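Local structure of metallo-beta-lactamase domain-containing protein 1 (1ZTC) at residues 50-54 and 84-90. The protein probably acts as a metal-dependent hydrolase of the metallo-beta-lactamase superfamily, possibly an endoribonuclease, and binds nickel at a two-metal site. Sequence-based numbering, arbitrary orientation.
Sequences DPGNL and LDHIFNS. With NI (nickel (II) ion), chain E.
Asp50 reaches His86 in a buried second-shell contact under the nickel site, where the loop leaving strand 45-49 packs on the short helix carrying the end of the HxHxDH motif of the metallo-beta-lactamase fold. His86 ND1 donates to Asp50 OD2 at 2.7 Å, nearly straight at 166°. OD2 lies in the plane of the imidazole, but the carboxylate plane stands almost perpendicular to the ring, so the N-H meets OD2 from above the carboxylate. With CG of His86 beside its backbone N (chi1 -69°), the ring lies alongside Asp50, ND1 facing OD2 and NE2 binding nickel at 2.2 Å; Asp174 and His211 bind the same ion. Two waters also bind it, and Asp85, a residue of the same site, brings OD2 to 2.9 Å from the nickel, long for a metal bond; water 2 donates to Asp85 OD1 at 2.7 Å.

Backbone bonds clamp the loop. Gly52 N donates to His86 O at 2.9 Å, and Gly52 O accepts from Asn89 N. The Asn89 amide reaches along the loop: ND2 gives a bond of 2.9 Å to Pro51 O and a weak one to Asn53 O. Pro51 lays its ring against the turn, with CG 3.6 Å from Ser90 N. At the far end Leu54 CB packs on Phe88 CE2 at 3.8 Å, beside Leu54 of the second subunit.

Thr80 also hydrogen-bonds Asp50 OD2. Asp50 fixes the rotation of the His86 ring, and probably favours the N-H on ND1, leaving NE2 to the nickel and making the imidazole a stronger electron donor.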
loop_
_atom_site.group_PDB
_atom_site.type_symbol
_atom_site.label_atom_id
_atom_site.label_comp_id
_atom_site.label_asym_id
_atom_site.label_seq_id
_atom_site.Cartn_x
_atom_site.Cartn_y
_atom_site.Cartn_z
ATOM N N ASP A 50 15.181 11.094 -11.683
ATOM C CA ASP A 50 14.364 9.941 -11.282
ATOM C C ASP A 50 12.877 10.235 -11.493
ATOM O O ASP A 50 12.206 10.674 -10.567
ATOM C CB ASP A 50 14.663 9.503 -9.845
ATOM C CG ASP A 50 15.982 8.748 -9.725
ATOM O OD1 ASP A 50 16.639 8.544 -10.773
ATOM O OD2 ASP A 50 16.353 8.342 -8.603
ATOM N N PRO A 51 12.372 9.991 -12.723
ATOM C CA PRO A 51 10.975 10.290 -13.066
ATOM C C PRO A 51 9.916 9.479 -12.320
ATOM O O PRO A 51 8.735 9.859 -12.312
ATOM C CB PRO A 51 10.917 10.039 -14.588
ATOM C CG PRO A 51 12.011 9.052 -14.838
ATOM C CD PRO A 51 13.111 9.465 -13.886
ATOM N N GLY A 52 10.340 8.369 -11.705
ATOM C CA GLY A 52 9.501 7.640 -10.825
ATOM C C GLY A 52 8.699 6.510 -11.446
ATOM O O GLY A 52 8.968 6.029 -12.548
ATOM N N ASN A 53 7.690 6.092 -10.702
ATOM C CA ASN A 53 6.930 4.914 -11.017
ATOM C C ASN A 53 5.477 5.266 -11.337
ATOM O O ASN A 53 4.985 6.324 -10.983
ATOM C CB ASN A 53 7.001 3.956 -9.829
ATOM C CG ASN A 53 6.539 2.552 -10.178
ATOM O OD1 ASN A 53 6.773 2.087 -11.290
ATOM N ND2 ASN A 53 5.758 1.934 -9.268
ATOM N N LEU A 54 4.815 4.344 -12.018
ATOM C CA LEU A 54 3.473 4.488 -12.483
ATOM C C LEU A 54 2.493 4.908 -11.390
ATOM O O LEU A 54 1.553 5.673 -11.627
ATOM C CB LEU A 54 3.038 3.142 -13.084
ATOM C CG LEU A 54 1.632 3.070 -13.675
ATOM C CD1 LEU A 54 1.485 4.081 -14.789
ATOM C CD2 LEU A 54 1.346 1.649 -14.186
ATOM N N LEU A 84 13.233 -0.042 -11.843
ATOM C CA LEU A 84 11.949 0.332 -12.412
ATOM C C LEU A 84 11.187 1.417 -11.640
ATOM O O LEU A 84 10.523 2.266 -12.227
ATOM C CB LEU A 84 11.070 -0.923 -12.480
ATOM C CG LEU A 84 10.006 -0.935 -13.562
ATOM C CD1 LEU A 84 10.594 -0.701 -14.945
ATOM C CD2 LEU A 84 9.278 -2.297 -13.461
ATOM N N ASP A 85 11.266 1.358 -10.313
ATOM C CA ASP A 85 10.553 2.324 -9.448
ATOM C C ASP A 85 11.124 3.761 -9.548
ATOM O O ASP A 85 10.473 4.746 -9.147
ATOM C CB ASP A 85 10.524 1.819 -7.994
ATOM C CG ASP A 85 11.919 1.601 -7.408
ATOM O OD1 ASP A 85 12.791 0.966 -8.063
ATOM O OD2 ASP A 85 12.148 2.107 -6.303
ATOM N N HIS A 86 12.300 3.873 -10.157
ATOM C CA HIS A 86 12.946 5.159 -10.462
ATOM C C HIS A 86 12.792 5.624 -11.930
ATOM O O HIS A 86 12.790 6.829 -12.222
ATOM C CB HIS A 86 14.451 5.021 -10.133
ATOM C CG HIS A 86 14.728 4.902 -8.673
ATOM N ND1 HIS A 86 15.336 5.907 -7.953
ATOM C CD2 HIS A 86 14.435 3.920 -7.783
ATOM C CE1 HIS A 86 15.423 5.542 -6.685
ATOM N NE2 HIS A 86 14.863 4.355 -6.553
ATOM N N ILE A 87 12.717 4.677 -12.856
ATOM C CA ILE A 87 12.812 4.986 -14.270
ATOM C C ILE A 87 11.525 4.838 -15.084
ATOM O O ILE A 87 11.476 5.287 -16.233
ATOM C CB ILE A 87 13.889 4.120 -14.957
ATOM C CG1 ILE A 87 13.462 2.630 -14.982
ATOM C CG2 ILE A 87 15.228 4.310 -14.278
ATOM C CD1 ILE A 87 14.376 1.733 -15.708
ATOM N N PHE A 88 10.530 4.146 -14.558
ATOM C CA PHE A 88 9.380 3.764 -15.387
ATOM C C PHE A 88 8.764 4.950 -16.145
ATOM O O PHE A 88 8.475 4.861 -17.363
ATOM C CB PHE A 88 8.269 3.122 -14.559
ATOM C CG PHE A 88 7.072 2.792 -15.381
ATOM C CD1 PHE A 88 7.013 1.606 -16.073
ATOM C CD2 PHE A 88 6.039 3.711 -15.536
ATOM C CE1 PHE A 88 5.947 1.318 -16.919
ATOM C CE2 PHE A 88 4.964 3.428 -16.378
ATOM C CZ PHE A 88 4.920 2.222 -17.050
ATOM N N ASN A 89 8.571 6.049 -15.430
ATOM C CA ASN A 89 7.891 7.233 -15.988
ATOM C C ASN A 89 8.688 7.924 -17.086
ATOM O O ASN A 89 8.177 8.832 -17.739
ATOM C CB ASN A 89 7.497 8.251 -14.881
ATOM C CG ASN A 89 6.414 7.743 -13.971
ATOM O OD1 ASN A 89 5.660 6.863 -14.343
ATOM N ND2 ASN A 89 6.291 8.337 -12.772
ATOM N N SER A 90 9.934 7.488 -17.297
ATOM C CA SER A 90 10.758 7.960 -18.433
ATOM C C SER A 90 10.034 7.792 -19.775
ATOM O O SER A 90 10.271 8.544 -20.708
ATOM C CB SER A 90 12.083 7.209 -18.447
ATOM O OG SER A 90 11.925 5.814 -18.726
HETATM NI NI NI E . 14.649 2.716 -5.034
HETATM O O HOH W 1 13.974 0.385 -4.136
HETATM O O HOH W 2 15.071 0.860 -6.642
#